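Local coordinates for protein malonyl-CoA decarboxylase (Rhodopseudomonas palustris, PDB 4KSA) that probably catalyses the decarboxylation of malonyl-CoA to acetyl-CoA and carbon dioxide, and carries a magnesium-binding site, at residues A114-P117 against R118-L122; A68-E71 against D72-L75. All coordinates share one frame; numbering follows the deposited sequence.

Interaction 1: A114-P117 against R118-L122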
loop_
_atom_site.group_PDB
_atom_site.type_symbol
_atom_site.label_atom_id
_atom_site.label_comp_id
_atom_site.label_asym_id
_atom_site.label_seq_id
_atom_site.Cartn_x
_atom_site.Cartn_y
_atom_site.Cartn_z
ATOM N N ALA A 114 8.793 -40.920 17.956
ATOM C CA ALA A 114 8.356 -41.415 19.246
ATOM C C ALA A 114 8.559 -40.443 20.410
ATOM O O ALA A 114 7.750 -40.413 21.336
ATOM C CB ALA A 114 9.066 -42.728 19.550
ATOM N N ALA A 115 9.622 -39.648 20.372
ATOM C CA ALA A 115 9.894 -38.750 21.478
ATOM C C ALA A 115 9.050 -37.490 21.532
ATOM O O ALA A 115 8.891 -36.896 22.591
ATOM C CB ALA A 115 11.354 -38.375 21.485
ATOM N N GLU A 116 8.505 -37.072 20.399
ATOM C CA GLU A 116 7.707 -35.854 20.372
ATOM C C GLU A 116 6.384 -36.025 21.092
ATOM O O GLU A 116 5.556 -36.847 20.704
ATOM C CB GLU A 116 7.447 -35.419 18.932
ATOM C CG GLU A 116 6.598 -34.162 18.814
ATOM C CD GLU A 116 6.265 -33.806 17.375
ATOM O OE1 GLU A 116 7.205 -33.560 16.590
ATOM O OE2 GLU A 116 5.062 -33.774 17.034
ATOM N N PRO A 117 6.171 -35.244 22.160
ATOM C CA PRO A 117 4.936 -35.300 22.941
ATOM C C PRO A 117 3.743 -34.822 22.130
ATOM O O PRO A 117 3.871 -33.971 21.240
ATOM C CB PRO A 117 5.237 -34.382 24.120
ATOM C CG PRO A 117 6.196 -33.399 23.548
ATOM C CD PRO A 117 7.109 -34.265 22.738
ATOM N N ARG A 118 2.579 -35.366 22.452
ATOM C CA ARG A 118 1.353 -35.007 21.770
ATOM C C ARG A 118 0.967 -33.538 21.956
ATOM O O ARG A 118 0.077 -33.034 21.261
ATOM C CB ARG A 118 0.219 -35.904 22.256
ATOM C CG ARG A 118 0.488 -37.375 22.050
ATOM C CD ARG A 118 -0.817 -38.148 22.143
ATOM N NE ARG A 118 -1.385 -38.091 23.488
ATOM C CZ ARG A 118 -2.691 -38.134 23.739
ATOM N NH1 ARG A 118 -3.562 -38.237 22.732
ATOM N NH2 ARG A 118 -3.129 -38.056 24.996
ATOM N N ARG A 119 1.626 -32.867 22.900
ATOM C CA ARG A 119 1.377 -31.457 23.189
ATOM C C ARG A 119 1.603 -30.625 21.937
ATOM O O ARG A 119 0.831 -29.725 21.613
ATOM C CB ARG A 119 2.354 -30.935 24.240
ATOM C CG ARG A 119 2.208 -31.491 25.622
ATOM C CD ARG A 119 2.909 -30.585 26.626
ATOM N NE ARG A 119 4.334 -30.860 26.698
ATOM C CZ ARG A 119 4.830 -32.007 27.121
ATOM N NH1 ARG A 119 6.135 -32.193 27.157
ATOM N NH2 ARG A 119 4.008 -32.961 27.512
ATOM N N GLN A 120 2.700 -30.915 21.256
ATOM C CA GLN A 120 3.057 -30.201 20.054
ATOM C C GLN A 120 1.958 -30.223 18.984
ATOM O O GLN A 120 1.500 -29.172 18.524
ATOM C CB GLN A 120 4.336 -30.796 19.498
ATOM C CG GLN A 120 5.409 -30.972 20.545
ATOM C CD GLN A 120 6.770 -30.564 20.038
ATOM O OE1 GLN A 120 6.968 -30.382 18.826
ATOM N NE2 GLN A 120 7.723 -30.421 20.954
ATOM N N GLU A 121 1.539 -31.415 18.582
ATOM C CA GLU A 121 0.514 -31.524 17.572
ATOM C C GLU A 121 -0.744 -30.788 18.019
ATOM O O GLU A 121 -1.440 -30.194 17.195
ATOM C CB GLU A 121 0.208 -32.998 17.298
ATOM C CG GLU A 121 -0.728 -33.235 16.115
ATOM C CD GLU A 121 -0.254 -32.506 14.859
ATOM O OE1 GLU A 121 0.984 -32.454 14.625
ATOM O OE2 GLU A 121 -1.119 -31.998 14.109
ATOM N N LEU A 122 -1.030 -30.826 19.321
ATOM C CA LEU A 122 -2.203 -30.156 19.872
ATOM C C LEU A 122 -2.097 -28.626 19.757
ATOM O O LEU A 122 -3.087 -27.938 19.438
ATOM C CB LEU A 122 -2.392 -30.521 21.349
ATOM C CG LEU A 122 -3.548 -29.764 22.015
ATOM C CD1 LEU A 122 -4.858 -30.150 21.300
ATOM C CD2 LEU A 122 -3.602 -30.060 23.518
#

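Interaction 2: A68-E71 against D72-L75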
loop_
_atom_site.group_PDB
_atom_site.type_symbol
_atom_site.label_atom_id
_atom_site.label_comp_id
_atom_site.label_asym_id
_atom_site.label_seq_id
_atom_site.Cartn_x
_atom_site.Cartn_y
_atom_site.Cartn_z
ATOM N N ALA A 68 -12.997 -19.169 28.792
ATOM C CA ALA A 68 -14.113 -19.044 29.710
ATOM C C ALA A 68 -14.025 -19.937 30.945
ATOM O O ALA A 68 -14.753 -19.732 31.917
ATOM C CB ALA A 68 -15.400 -19.329 28.964
ATOM N N ALA A 69 -13.141 -20.924 30.918
ATOM C CA ALA A 69 -13.019 -21.836 32.050
ATOM C C ALA A 69 -12.608 -21.178 33.371
ATOM O O ALA A 69 -12.052 -20.083 33.398
ATOM C CB ALA A 69 -12.052 -22.967 31.704
ATOM N N ASP A 70 -12.902 -21.876 34.463
ATOM C CA ASP A 70 -12.586 -21.429 35.814
ATOM C C ASP A 70 -11.062 -21.470 35.924
ATOM O O ASP A 70 -10.408 -22.169 35.156
ATOM C CB ASP A 70 -13.229 -22.394 36.824
ATOM C CG ASP A 70 -13.295 -21.830 38.241
ATOM O OD1 ASP A 70 -13.763 -22.566 39.145
ATOM O OD2 ASP A 70 -12.891 -20.662 38.459
ATOM N N GLU A 71 -10.490 -20.726 36.865
ATOM C CA GLU A 71 -9.045 -20.726 37.020
ATOM C C GLU A 71 -8.562 -22.128 37.374
ATOM O O GLU A 71 -7.475 -22.550 36.976
ATOM C CB GLU A 71 -8.618 -19.749 38.108
ATOM C CG GLU A 71 -7.174 -19.342 37.955
ATOM C CD GLU A 71 -6.903 -18.741 36.571
ATOM O OE1 GLU A 71 -5.782 -18.926 36.035
ATOM O OE2 GLU A 71 -7.821 -18.079 36.025
ATOM N N ASP A 72 -9.381 -22.842 38.136
ATOM C CA ASP A 72 -9.067 -24.198 38.532
ATOM C C ASP A 72 -9.138 -25.074 37.293
ATOM O O ASP A 72 -8.288 -25.934 37.090
ATOM C CB ASP A 72 -10.080 -24.715 39.561
ATOM C CG ASP A 72 -9.841 -24.171 40.968
ATOM O OD1 ASP A 72 -8.955 -23.299 41.156
ATOM O OD2 ASP A 72 -10.557 -24.625 41.893
ATOM N N ASP A 73 -10.152 -24.862 36.459
ATOM C CA ASP A 73 -10.286 -25.680 35.260
ATOM C C ASP A 73 -9.183 -25.382 34.243
ATOM O O ASP A 73 -8.732 -26.284 33.539
ATOM C CB ASP A 73 -11.677 -25.519 34.625
ATOM C CG ASP A 73 -12.792 -26.151 35.471
ATOM O OD1 ASP A 73 -12.632 -27.315 35.910
ATOM O OD2 ASP A 73 -13.834 -25.486 35.686
ATOM N N LYS A 74 -8.743 -24.127 34.162
ATOM C CA LYS A 74 -7.650 -23.785 33.253
ATOM C C LYS A 74 -6.450 -24.582 33.723
ATOM O O LYS A 74 -5.872 -25.380 32.989
ATOM C CB LYS A 74 -7.299 -22.292 33.327
ATOM C CG LYS A 74 -8.109 -21.402 32.408
ATOM C CD LYS A 74 -7.518 -20.013 32.316
ATOM C CE LYS A 74 -8.423 -19.119 31.519
ATOM N NZ LYS A 74 -9.791 -19.079 32.124
ATOM N N LEU A 75 -6.116 -24.364 34.984
ATOM C CA LEU A 75 -4.986 -25.004 35.609
ATOM C C LEU A 75 -4.987 -26.522 35.453
ATOM O O LEU A 75 -3.945 -27.119 35.186
ATOM C CB LEU A 75 -4.935 -24.613 37.086
ATOM C CG LEU A 75 -3.536 -24.592 37.706
ATOM C CD1 LEU A 75 -3.589 -23.884 39.049
ATOM C CD2 LEU A 75 -3.004 -26.020 37.863
HETATM O O HOH W 1 -15.100 -25.242 38.596
#

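Interaction 1: A114-P117 against R118-L122
E116 meets Q120 through the middle of its side chain: CG of E116 lies 3.8 Å from CD of Q120. CG anti to the backbone N (chi1 179°) sends the extended glutamate chain across the Q120 side chain, and its carboxylate plane is only 14° from the Q120 amide plane. No hydrogen bond joins the two flat groups. OE2 of E116 instead forms a salt bridge to R124, which also pairs with OE1 of E121, so two carboxylates share one guanidinium; the other oxygen of E121, OE2, is salt-bridged to R125.

P117 follows, and its ring touches both R119 and Q120. CB of P117 sits over one face of the R119 guanidinium, 3.6 Å above its plane and displaced toward the rim, while CG of P117 is 3.9 Å from CG of Q120. This is a short linker between consecutive helices of the N-terminal domain: helix 105-115 ends, E116 and P117 connect, and helix 118-126 follows. The i to i+3 backbone bond from Q120 N to P117 O is long at 3.3 Å, with an N-H...O angle of 143°.

The polar ends of R119 and Q120 are both held by D159 of helix 154-167. Q120 also touches H162, seen to bind magnesium in a structure of this protein though not liganded to it in this chain; the Q120 side chain itself is about 5 Å from a bound magnesium ion.

Interaction 2: A68-E71 against D72-L75
K74 has its CG anti to the carbonyl carbon (chi1 -87°), continues extended and bends only at chi4 (57°), which carries NZ back to 2.8 Å from A69 O. E71 has CG anti to the backbone N, and a bend at chi2 (56°) brings OE2 to K74 CD at 4.2 Å, the two chains crossing; NZ stays beyond salt-bridge range of that carboxylate. The ammonium is hydrogen-bonded to E67 O and makes a cation-pi contact with Y66, so an alanine here would probably leave the E67 carbonyl without this donor and the Y66 ring without its cationic partner.

D70 occupies the N-cap position, yet its carboxylate makes no capping bond; OD2 of D70 makes a weak bond to E71 N. The backbone bonds at the start of the helix are K74 N to D70 O at 2.8 Å and L75 N to E71 O at 3.0 Å. D70 CB rests 3.3 Å from D73 OD2. The two like-charged carboxylates are bridged by a water that donates to D70 OD1 and D73 OD2, which probably eases their repulsion.

A69 CB packs on D73 CB at 3.9 Å, in the turn between helix 52-68 and helix 71-83. Beside it D73 OD1 accepts from G36 N at the start of helix 36-48, and E71 is salt-bridged to R146 at the end of helix 132-146.

Overall arrangement
From the N terminus the chain first passes interaction 2, where 68-71 turns helix 52-68 into helix 71-83. It then runs through helices 71-83, 89-101 and 105-115 before interaction 1 turns helix 105-115 into helix 118-126. Each contact closes just a short local turn, and the two follow in series, neither nesting nor crossing. Their centres are 23 Å apart and their nearest atoms about 11 Å, so they do not touch. Helix 36-48 is common ground: it receives D73 at its start and side chains of 118-122 farther along. Interaction 1 additionally ties this helical part to helix 154-167 and the magnesium site, whereas interaction 2 lies at the surface away from it.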